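Local atomic coordinates of methyl-coenzyme M reductase subunit gamma (Methanosarcina barkeri, PDB entry 1E6Y), a protein that forms part of methyl-coenzyme M reductase, the nickel-cofactor F430 enzyme that releases methane from methyl-coenzyme M and coenzyme B in the final step of methanogenesis. Residues Leu25-Glu30 with Gln137-Ile142; Val82-Phe87 with Asp187-Pro192. One frame throughout, in Å; residues are numbered along the deposited sequence.

Interaction 1. Residues Leu25-Glu30 with Gln137-Ile142; sequences LEKLRE and QMETEI
Glu139, the last residue of helix 127-139, meets Lys27-Glu30 with both its carbonyl and its side chain. Its carbonyl oxygen receives Leu28 N (N to O 2.9 Å) and, weakly, Arg29 N. Its carboxylate runs alongside Lys27, both chains pointing the same way; OE1 is 3.3 Å from Lys27 CE, but the salt bridge to NZ is long, and that ammonium also bonds to Glu30 OE1 and Arg29 O. Lys135 and Ile31 N take Glu139 OE2, probably easing its nearness to Glu30.

Glu141 exchanges two bonds with Glu26. Glu26 N drives almost straight (175°) into the anti side of Glu141 OE1 at 2.9 Å, while Glu141 N returns to Glu26 O. With chi1 at 63°, CG of Glu141 folds back over its own backbone and brings OE1 there. Arg211 forms salt bridges with the OE2 atoms of both Glu26 and Glu141. Leu25 sets CD2 on Glu141 CG (3.9 Å) and CD1 against Ile142 CB (4.0 Å).

Arg29 NH1 reaches Met138 O (2.9 Å) and Thr140 O (3.0 Å), above both carbonyl planes. A methionine in place of Arg29 would probably leave the Thr140 carbonyl without this donor and take one of the positive charges from the helix end.

The loop between helices 12-22 and 33-40 thus crosses the C-terminal end of helix 127-139, with Phe104 of helix 98-108 packed on Leu25 and Phe87 of strand 82-89 on Met138.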
ATOM      1  N   LEU C  25      35.975 -38.433 -11.961  1.00 18.00           N
ATOM      2  CA  LEU C  25      36.984 -37.383 -11.985  1.00 18.16           C
ATOM      3  C   LEU C  25      38.345 -37.952 -11.613  1.00 18.29           C
ATOM      4  O   LEU C  25      38.494 -38.581 -10.565  1.00 18.61           O
ATOM      5  CB  LEU C  25      36.613 -36.279 -10.990  1.00 17.98           C
ATOM      6  CG  LEU C  25      35.294 -35.542 -11.213  1.00 17.85           C
ATOM      7  CD1 LEU C  25      34.909 -34.776  -9.959  1.00 17.26           C
ATOM      8  CD2 LEU C  25      35.436 -34.603 -12.393  1.00 17.04           C
ATOM      9  N   GLU C  26      39.348 -37.660 -12.435  1.00 18.64           N
ATOM     10  CA  GLU C  26      40.714 -38.093 -12.162  1.00 18.78           C
ATOM     11  C   GLU C  26      41.289 -37.369 -10.947  1.00 18.68           C
ATOM     12  O   GLU C  26      41.211 -36.144 -10.849  1.00 18.05           O
ATOM     13  CB  GLU C  26      41.601 -37.838 -13.383  1.00 19.21           C
ATOM     14  CG  GLU C  26      43.046 -38.292 -13.207  1.00 20.52           C
ATOM     15  CD  GLU C  26      43.897 -38.084 -14.450  1.00 21.69           C
ATOM     16  OE1 GLU C  26      45.052 -38.557 -14.453  1.00 22.61           O
ATOM     17  OE2 GLU C  26      43.425 -37.450 -15.421  1.00 21.71           O
ATOM     18  N   LYS C  27      41.792 -38.143  -9.990  1.00 18.95           N
ATOM     19  CA  LYS C  27      42.515 -37.590  -8.851  1.00 19.16           C
ATOM     20  C   LYS C  27      43.884 -37.100  -9.318  1.00 19.30           C
ATOM     21  O   LYS C  27      44.627 -37.842  -9.965  1.00 19.40           O
ATOM     22  CB  LYS C  27      42.681 -38.660  -7.772  1.00 20.14           C
ATOM     23  CG  LYS C  27      43.211 -38.146  -6.445  1.00 21.64           C
ATOM     24  CD  LYS C  27      43.281 -39.277  -5.431  1.00 23.81           C
ATOM     25  CE  LYS C  27      43.670 -38.779  -4.052  1.00 25.67           C
ATOM     26  NZ  LYS C  27      44.973 -38.067  -4.079  1.00 27.50           N
ATOM     27  N   LEU C  28      44.187 -35.836  -9.039  1.00 18.66           N
ATOM     28  CA  LEU C  28      45.406 -35.218  -9.547  1.00 18.69           C
ATOM     29  C   LEU C  28      46.381 -34.825  -8.447  1.00 18.06           C
ATOM     30  O   LEU C  28      47.553 -34.566  -8.718  1.00 18.18           O
ATOM     31  CB  LEU C  28      45.066 -33.982 -10.385  1.00 18.69           C
ATOM     32  CG  LEU C  28      44.312 -34.201 -11.699  1.00 19.28           C
ATOM     33  CD1 LEU C  28      44.117 -32.868 -12.397  1.00 19.10           C
ATOM     34  CD2 LEU C  28      45.084 -35.153 -12.595  1.00 19.01           C
ATOM     35  N   ARG C  29      45.898 -34.768  -7.211  1.00 18.14           N
ATOM     36  CA  ARG C  29      46.713 -34.268  -6.114  1.00 18.15           C
ATOM     37  C   ARG C  29      46.089 -34.713  -4.800  1.00 18.61           C
ATOM     38  O   ARG C  29      44.990 -35.270  -4.756  1.00 18.59           O
ATOM     39  CB  ARG C  29      46.818 -32.739  -6.170  1.00 17.66           C
ATOM     40  CG  ARG C  29      45.459 -32.082  -5.899  1.00 17.12           C
ATOM     41  CD  ARG C  29      45.496 -30.611  -6.281  1.00 16.67           C
ATOM     42  NE  ARG C  29      45.332 -30.359  -7.699  1.00 16.26           N
ATOM     43  CZ  ARG C  29      44.225 -30.408  -8.419  1.00 16.68           C
ATOM     44  NH1 ARG C  29      43.052 -30.712  -7.863  1.00 16.51           N
ATOM     45  NH2 ARG C  29      44.279 -30.139  -9.719  1.00 16.32           N
ATOM     46  N   GLU C  30      46.844 -34.505  -3.727  1.00 19.47           N
ATOM     47  CA  GLU C  30      46.453 -34.926  -2.389  1.00 20.57           C
ATOM     48  C   GLU C  30      46.344 -33.723  -1.461  1.00 19.92           C
ATOM     49  O   GLU C  30      47.141 -32.791  -1.548  1.00 19.32           O
ATOM     50  CB  GLU C  30      47.490 -35.898  -1.820  1.00 22.84           C
ATOM     51  CG  GLU C  30      47.766 -37.109  -2.689  1.00 26.53           C
ATOM     52  CD  GLU C  30      47.513 -38.410  -1.960  1.00 29.50           C
ATOM     53  OE1 GLU C  30      46.348 -38.658  -1.568  1.00 31.29           O
ATOM     54  OE2 GLU C  30      48.481 -39.179  -1.764  1.00 30.89           O
ATOM     55  N   GLN C 137      36.617 -32.241  -4.423  1.00 14.18           N
ATOM     56  CA  GLN C 137      36.754 -31.027  -5.221  1.00 13.94           C
ATOM     57  C   GLN C 137      38.174 -30.473  -5.175  1.00 13.79           C
ATOM     58  O   GLN C 137      38.672 -29.958  -6.172  1.00 14.27           O
ATOM     59  CB  GLN C 137      35.766 -29.962  -4.749  1.00 13.84           C
ATOM     60  CG  GLN C 137      34.311 -30.335  -4.959  1.00 13.86           C
ATOM     61  CD  GLN C 137      33.392 -29.129  -4.937  1.00 14.46           C
ATOM     62  OE1 GLN C 137      33.235 -28.440  -5.948  1.00 14.05           O
ATOM     63  NE2 GLN C 137      32.789 -28.858  -3.783  1.00 14.20           N
ATOM     64  N   MET C 138      38.849 -30.662  -4.043  1.00 14.18           N
ATOM     65  CA  MET C 138      40.210 -30.165  -3.863  1.00 14.43           C
ATOM     66  C   MET C 138      41.243 -31.033  -4.581  1.00 14.96           C
ATOM     67  O   MET C 138      42.244 -30.521  -5.083  1.00 14.62           O
ATOM     68  CB  MET C 138      40.561 -30.093  -2.372  1.00 14.38           C
ATOM     69  CG  MET C 138      39.793 -29.042  -1.580  1.00 14.31           C
ATOM     70  SD  MET C 138      40.073 -27.351  -2.148  1.00 14.93           S
ATOM     71  CE  MET C 138      41.660 -26.986  -1.380  1.00 14.70           C
ATOM     72  N   GLU C 139      40.991 -32.340  -4.629  1.00 14.99           N
ATOM     73  CA  GLU C 139      41.995 -33.308  -5.071  1.00 15.11           C
ATOM     74  C   GLU C 139      41.891 -33.691  -6.544  1.00 15.28           C
ATOM     75  O   GLU C 139      42.887 -34.077  -7.157  1.00 15.43           O
ATOM     76  CB  GLU C 139      41.920 -34.577  -4.217  1.00 15.33           C
ATOM     77  CG  GLU C 139      42.339 -34.380  -2.765  1.00 16.42           C
ATOM     78  CD  GLU C 139      42.443 -35.685  -1.989  1.00 16.36           C
ATOM     79  OE1 GLU C 139      41.750 -36.660  -2.345  1.00 16.66           O
ATOM     80  OE2 GLU C 139      43.213 -35.729  -1.008  1.00 17.28           O
ATOM     81  N   THR C 140      40.691 -33.601  -7.105  1.00 14.85           N
ATOM     82  CA  THR C 140      40.452 -34.093  -8.456  1.00 14.79           C
ATOM     83  C   THR C 140      40.503 -32.997  -9.514  1.00 14.41           C
ATOM     84  O   THR C 140      40.613 -31.809  -9.198  1.00 14.39           O
ATOM     85  CB  THR C 140      39.098 -34.825  -8.564  1.00 14.43           C
ATOM     86  OG1 THR C 140      38.028 -33.892  -8.371  1.00 15.16           O
ATOM     87  CG2 THR C 140      39.008 -35.936  -7.527  1.00 15.76           C
ATOM     88  N   GLU C 141      40.355 -33.412 -10.769  1.00 14.34           N
ATOM     89  CA  GLU C 141      40.529 -32.533 -11.917  1.00 14.67           C
ATOM     90  C   GLU C 141      39.485 -31.421 -12.002  1.00 14.38           C
ATOM     91  O   GLU C 141      39.664 -30.464 -12.755  1.00 14.80           O
ATOM     92  CB  GLU C 141      40.502 -33.354 -13.208  1.00 14.89           C
ATOM     93  CG  GLU C 141      39.181 -34.062 -13.460  1.00 15.73           C
ATOM     94  CD  GLU C 141      39.158 -34.808 -14.775  1.00 15.70           C
ATOM     95  OE1 GLU C 141      38.945 -36.036 -14.757  1.00 16.05           O
ATOM     96  OE2 GLU C 141      39.346 -34.168 -15.828  1.00 15.88           O
ATOM     97  N   ILE C 142      38.405 -31.543 -11.230  1.00 14.03           N
ATOM     98  CA  ILE C 142      37.353 -30.527 -11.225  1.00 13.55           C
ATOM     99  C   ILE C 142      37.904 -29.167 -10.782  1.00 13.78           C
ATOM    100  O   ILE C 142      37.376 -28.124 -11.162  1.00 13.68           O
ATOM    101  CB  ILE C 142      36.159 -30.946 -10.314  1.00 13.42           C
ATOM    102  CG1 ILE C 142      34.956 -30.026 -10.562  1.00 13.52           C
ATOM    103  CG2 ILE C 142      36.565 -30.906  -8.847  1.00 13.41           C
ATOM    104  CD1 ILE C 142      33.630 -30.609 -10.114  1.00 13.86           C
TER

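Interaction 2. Residues Val82-Phe87 with Asp187-Pro192; sequences VRYIQF and DQVAIP
Two hydrogen bonds from one side-chain amide, that of Gln188, join it to the backbone of strand 82-89. NE2 gives a hydrogen to Tyr84 O at 3.1 Å, the acceptor close to the amide plane, while OE1 accepts a weak bond from Gln86 N at 3.3 Å. The amide therefore bridges a C=O and the N-H two residues on, much as a neighbouring strand would. Leu40 O also takes NE2, and His42 also bonds to Tyr84 O, so both polar atoms have two partners.

The same amide also lies against the Tyr84 ring. Its plane is 28° from that of the ring, with NE2 over one ring face and CD 3.4 Å from Tyr84 CE1. A fully extended chain beyond CG (chi2 180°) carries the amide this far from its backbone. Van der Waals contact is otherwise slight: Val189 CG1 lies 3.4 Å from the hydroxyl oxygen Tyr84 OH.

Within Asp187-Pro192, polar bonds shape the tip. A type I turn from Asp187 to Ala190 closes with Ala190 N on Asp187 O, Ala190 is left-handed (phi 70°), and Asp187 OD1 accepts Ile191 N at 2.8 Å.

This is a beta hairpin with a type I turn and a G1 bulge, linking strands 181-186 and 192-198. Its glutamine docks on a strand beside the active site: Gln86 gives NE2 to Arg151 O and takes Arg120 NE on OE1, Arg120 binds coenzyme M, and the nearest atoms of the Gln86 side chain and factor 430 are about 5 Å apart.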
ATOM      1  N   VAL C  82      25.765 -26.858   9.768  1.00 10.76           N
ATOM      2  CA  VAL C  82      25.868 -26.785   8.317  1.00 10.95           C
ATOM      3  C   VAL C  82      26.941 -25.751   7.975  1.00 10.77           C
ATOM      4  O   VAL C  82      26.836 -24.591   8.382  1.00 10.96           O
ATOM      5  CB  VAL C  82      24.520 -26.363   7.676  1.00 10.88           C
ATOM      6  CG1 VAL C  82      24.671 -26.229   6.162  1.00 10.60           C
ATOM      7  CG2 VAL C  82      23.441 -27.388   8.007  1.00 11.34           C
ATOM      8  N   ARG C  83      28.039 -26.207   7.372  1.00 10.87           N
ATOM      9  CA  ARG C  83      29.082 -25.286   6.911  1.00 11.24           C
ATOM     10  C   ARG C  83      29.311 -25.502   5.417  1.00 10.88           C
ATOM     11  O   ARG C  83      28.501 -26.165   4.766  1.00 11.06           O
ATOM     12  CB  ARG C  83      30.379 -25.445   7.679  1.00 11.29           C
ATOM     13  CG  ARG C  83      30.368 -25.337   9.183  1.00 10.90           C
ATOM     14  CD  ARG C  83      29.693 -24.080   9.694  1.00 11.77           C
ATOM     15  NE  ARG C  83      30.205 -22.818   9.188  1.00 12.00           N
ATOM     16  CZ  ARG C  83      29.450 -21.883   8.620  1.00 11.81           C
ATOM     17  NH1 ARG C  83      30.009 -20.747   8.216  1.00 11.30           N
ATOM     18  NH2 ARG C  83      28.143 -22.067   8.432  1.00 12.13           N
ATOM     19  N   TYR C  84      30.343 -24.880   4.855  1.00 10.88           N
ATOM     20  CA  TYR C  84      30.423 -24.750   3.402  1.00 10.37           C
ATOM     21  C   TYR C  84      31.833 -24.831   2.826  1.00 10.47           C
ATOM     22  O   TYR C  84      32.819 -24.607   3.526  1.00 10.35           O
ATOM     23  CB  TYR C  84      29.783 -23.428   2.967  1.00  9.93           C
ATOM     24  CG  TYR C  84      30.616 -22.211   3.305  1.00 10.02           C
ATOM     25  CD1 TYR C  84      31.509 -21.676   2.373  1.00 10.59           C
ATOM     26  CD2 TYR C  84      30.608 -21.672   4.592  1.00 10.08           C
ATOM     27  CE1 TYR C  84      32.381 -20.650   2.717  1.00 10.23           C
ATOM     28  CE2 TYR C  84      31.476 -20.644   4.947  1.00 10.46           C
ATOM     29  CZ  TYR C  84      32.363 -20.143   4.004  1.00 11.04           C
ATOM     30  OH  TYR C  84      33.258 -19.158   4.353  1.00 11.64           O
ATOM     31  N   ILE C  85      31.902 -25.127   1.529  1.00 10.93           N
ATOM     32  CA  ILE C  85      33.077 -24.816   0.720  1.00 11.18           C
ATOM     33  C   ILE C  85      32.617 -24.083  -0.535  1.00 11.51           C
ATOM     34  O   ILE C  85      31.607 -24.445  -1.141  1.00 11.74           O
ATOM     35  CB  ILE C  85      33.870 -26.094   0.321  1.00 11.21           C
ATOM     36  CG1 ILE C  85      35.066 -25.709  -0.560  1.00 12.35           C
ATOM     37  CG2 ILE C  85      32.966 -27.087  -0.400  1.00 11.26           C
ATOM     38  CD1 ILE C  85      36.140 -26.769  -0.645  1.00 12.43           C
ATOM     39  N   GLN C  86      33.308 -22.997  -0.865  1.00 10.75           N
ATOM     40  CA  GLN C  86      32.928 -22.156  -1.994  1.00 11.02           C
ATOM     41  C   GLN C  86      34.114 -21.916  -2.927  1.00 11.40           C
ATOM     42  O   GLN C  86      35.227 -21.660  -2.473  1.00 11.04           O
ATOM     43  CB  GLN C  86      32.383 -20.821  -1.482  1.00 10.99           C
ATOM     44  CG  GLN C  86      31.943 -19.866  -2.571  1.00 11.01           C
ATOM     45  CD  GLN C  86      31.061 -18.763  -2.039  1.00 12.12           C
ATOM     46  OE1 GLN C  86      29.840 -18.883  -2.043  1.00 12.96           O
ATOM     47  NE2 GLN C  86      31.673 -17.682  -1.570  1.00 11.45           N
ATOM     48  N   PHE C  87      33.860 -22.007  -4.229  1.00 11.44           N
ATOM     49  CA  PHE C  87      34.894 -21.828  -5.244  1.00 12.31           C
ATOM     50  C   PHE C  87      34.563 -20.667  -6.174  1.00 12.31           C
ATOM     51  O   PHE C  87      33.403 -20.454  -6.529  1.00 11.84           O
ATOM     52  CB  PHE C  87      35.036 -23.094  -6.097  1.00 13.04           C
ATOM     53  CG  PHE C  87      35.691 -24.242  -5.388  1.00 13.34           C
ATOM     54  CD1 PHE C  87      34.925 -25.178  -4.700  1.00 13.72           C
ATOM     55  CD2 PHE C  87      37.068 -24.432  -5.471  1.00 14.08           C
ATOM     56  CE1 PHE C  87      35.519 -26.290  -4.106  1.00 14.25           C
ATOM     57  CE2 PHE C  87      37.673 -25.542  -4.879  1.00 13.77           C
ATOM     58  CZ  PHE C  87      36.897 -26.471  -4.195  1.00 13.71           C
ATOM     59  N   ASP C 187      42.920 -19.128   4.996  1.00 14.61           N
ATOM     60  CA  ASP C 187      41.705 -19.918   4.788  1.00 14.35           C
ATOM     61  C   ASP C 187      40.790 -19.239   3.768  1.00 14.01           C
ATOM     62  O   ASP C 187      41.166 -18.225   3.180  1.00 13.74           O
ATOM     63  CB  ASP C 187      40.976 -20.199   6.119  1.00 14.39           C
ATOM     64  CG  ASP C 187      40.425 -18.940   6.803  1.00 14.96           C
ATOM     65  OD1 ASP C 187      40.291 -17.874   6.167  1.00 14.61           O
ATOM     66  OD2 ASP C 187      40.063 -19.045   7.993  1.00 15.66           O
ATOM     67  N   GLN C 188      39.604 -19.796   3.545  1.00 13.68           N
ATOM     68  CA  GLN C 188      38.753 -19.311   2.465  1.00 13.44           C
ATOM     69  C   GLN C 188      38.108 -17.953   2.733  1.00 13.05           C
ATOM     70  O   GLN C 188      37.626 -17.304   1.806  1.00 12.78           O
ATOM     71  CB  GLN C 188      37.688 -20.353   2.094  1.00 13.16           C
ATOM     72  CG  GLN C 188      36.639 -20.643   3.154  1.00 12.92           C
ATOM     73  CD  GLN C 188      35.630 -21.680   2.688  1.00 13.20           C
ATOM     74  OE1 GLN C 188      35.286 -21.744   1.502  1.00 12.80           O
ATOM     75  NE2 GLN C 188      35.172 -22.519   3.611  1.00 12.30           N
ATOM     76  N   VAL C 189      38.169 -17.486   3.979  1.00 13.37           N
ATOM     77  CA  VAL C 189      37.799 -16.104   4.279  1.00 13.34           C
ATOM     78  C   VAL C 189      39.018 -15.236   4.611  1.00 13.59           C
ATOM     79  O   VAL C 189      38.906 -14.217   5.297  1.00 13.87           O
ATOM     80  CB  VAL C 189      36.747 -16.021   5.423  1.00 14.12           C
ATOM     81  CG1 VAL C 189      35.399 -16.521   4.921  1.00 14.68           C
ATOM     82  CG2 VAL C 189      37.203 -16.821   6.631  1.00 14.39           C
ATOM     83  N   ALA C 190      40.178 -15.656   4.107  1.00 13.96           N
ATOM     84  CA  ALA C 190      41.401 -14.850   4.098  1.00 14.60           C
ATOM     85  C   ALA C 190      42.045 -14.608   5.465  1.00 15.42           C
ATOM     86  O   ALA C 190      42.843 -13.682   5.623  1.00 15.79           O
ATOM     87  CB  ALA C 190      41.150 -13.513   3.391  1.00 13.61           C
ATOM     88  N   ILE C 191      41.749 -15.473   6.432  1.00 16.37           N
ATOM     89  CA  ILE C 191      42.463 -15.457   7.708  1.00 17.20           C
ATOM     90  C   ILE C 191      43.727 -16.305   7.584  1.00 17.72           C
ATOM     91  O   ILE C 191      43.666 -17.459   7.153  1.00 16.73           O
ATOM     92  CB  ILE C 191      41.588 -16.013   8.856  1.00 17.95           C
ATOM     93  CG1 ILE C 191      40.310 -15.182   8.986  1.00 18.25           C
ATOM     94  CG2 ILE C 191      42.364 -15.984  10.175  1.00 18.17           C
ATOM     95  CD1 ILE C 191      39.345 -15.706  10.022  1.00 19.67           C
ATOM     96  N   PRO C 192      44.899 -15.712   7.879  1.00 18.70           N
ATOM     97  CA  PRO C 192      46.194 -16.370   7.662  1.00 19.90           C
ATOM     98  C   PRO C 192      46.323 -17.705   8.392  1.00 20.84           C
ATOM     99  O   PRO C 192      45.908 -17.838   9.548  1.00 21.56           O
ATOM    100  CB  PRO C 192      47.201 -15.340   8.172  1.00 19.73           C
ATOM    101  CG  PRO C 192      46.509 -14.037   7.968  1.00 19.59           C
ATOM    102  CD  PRO C 192      45.074 -14.317   8.319  1.00 18.53           C
TER

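The two contacts have centres about 19 Å apart and meet where helix 127-139 packs on strand 82-89: Met138 and Gln137 from interaction 1 touch Phe87 and Ile85 from interaction 2. Interaction 1 is the larger and only partly buried. It ties a loop to a helix end through backbone bonds mixed with bonds from the Glu141 carboxylate and the Arg29 guanidinium, with charged side chains at its more exposed margin, and no other chain touches it. Interaction 2 is buried and small, with one uncharged amide doing most of the work in place of ion pairs; other chains of the assembly press on its strand, and the cofactor site is close. Their segments alternate along the sequence, each contact joining parts about a hundred residues apart.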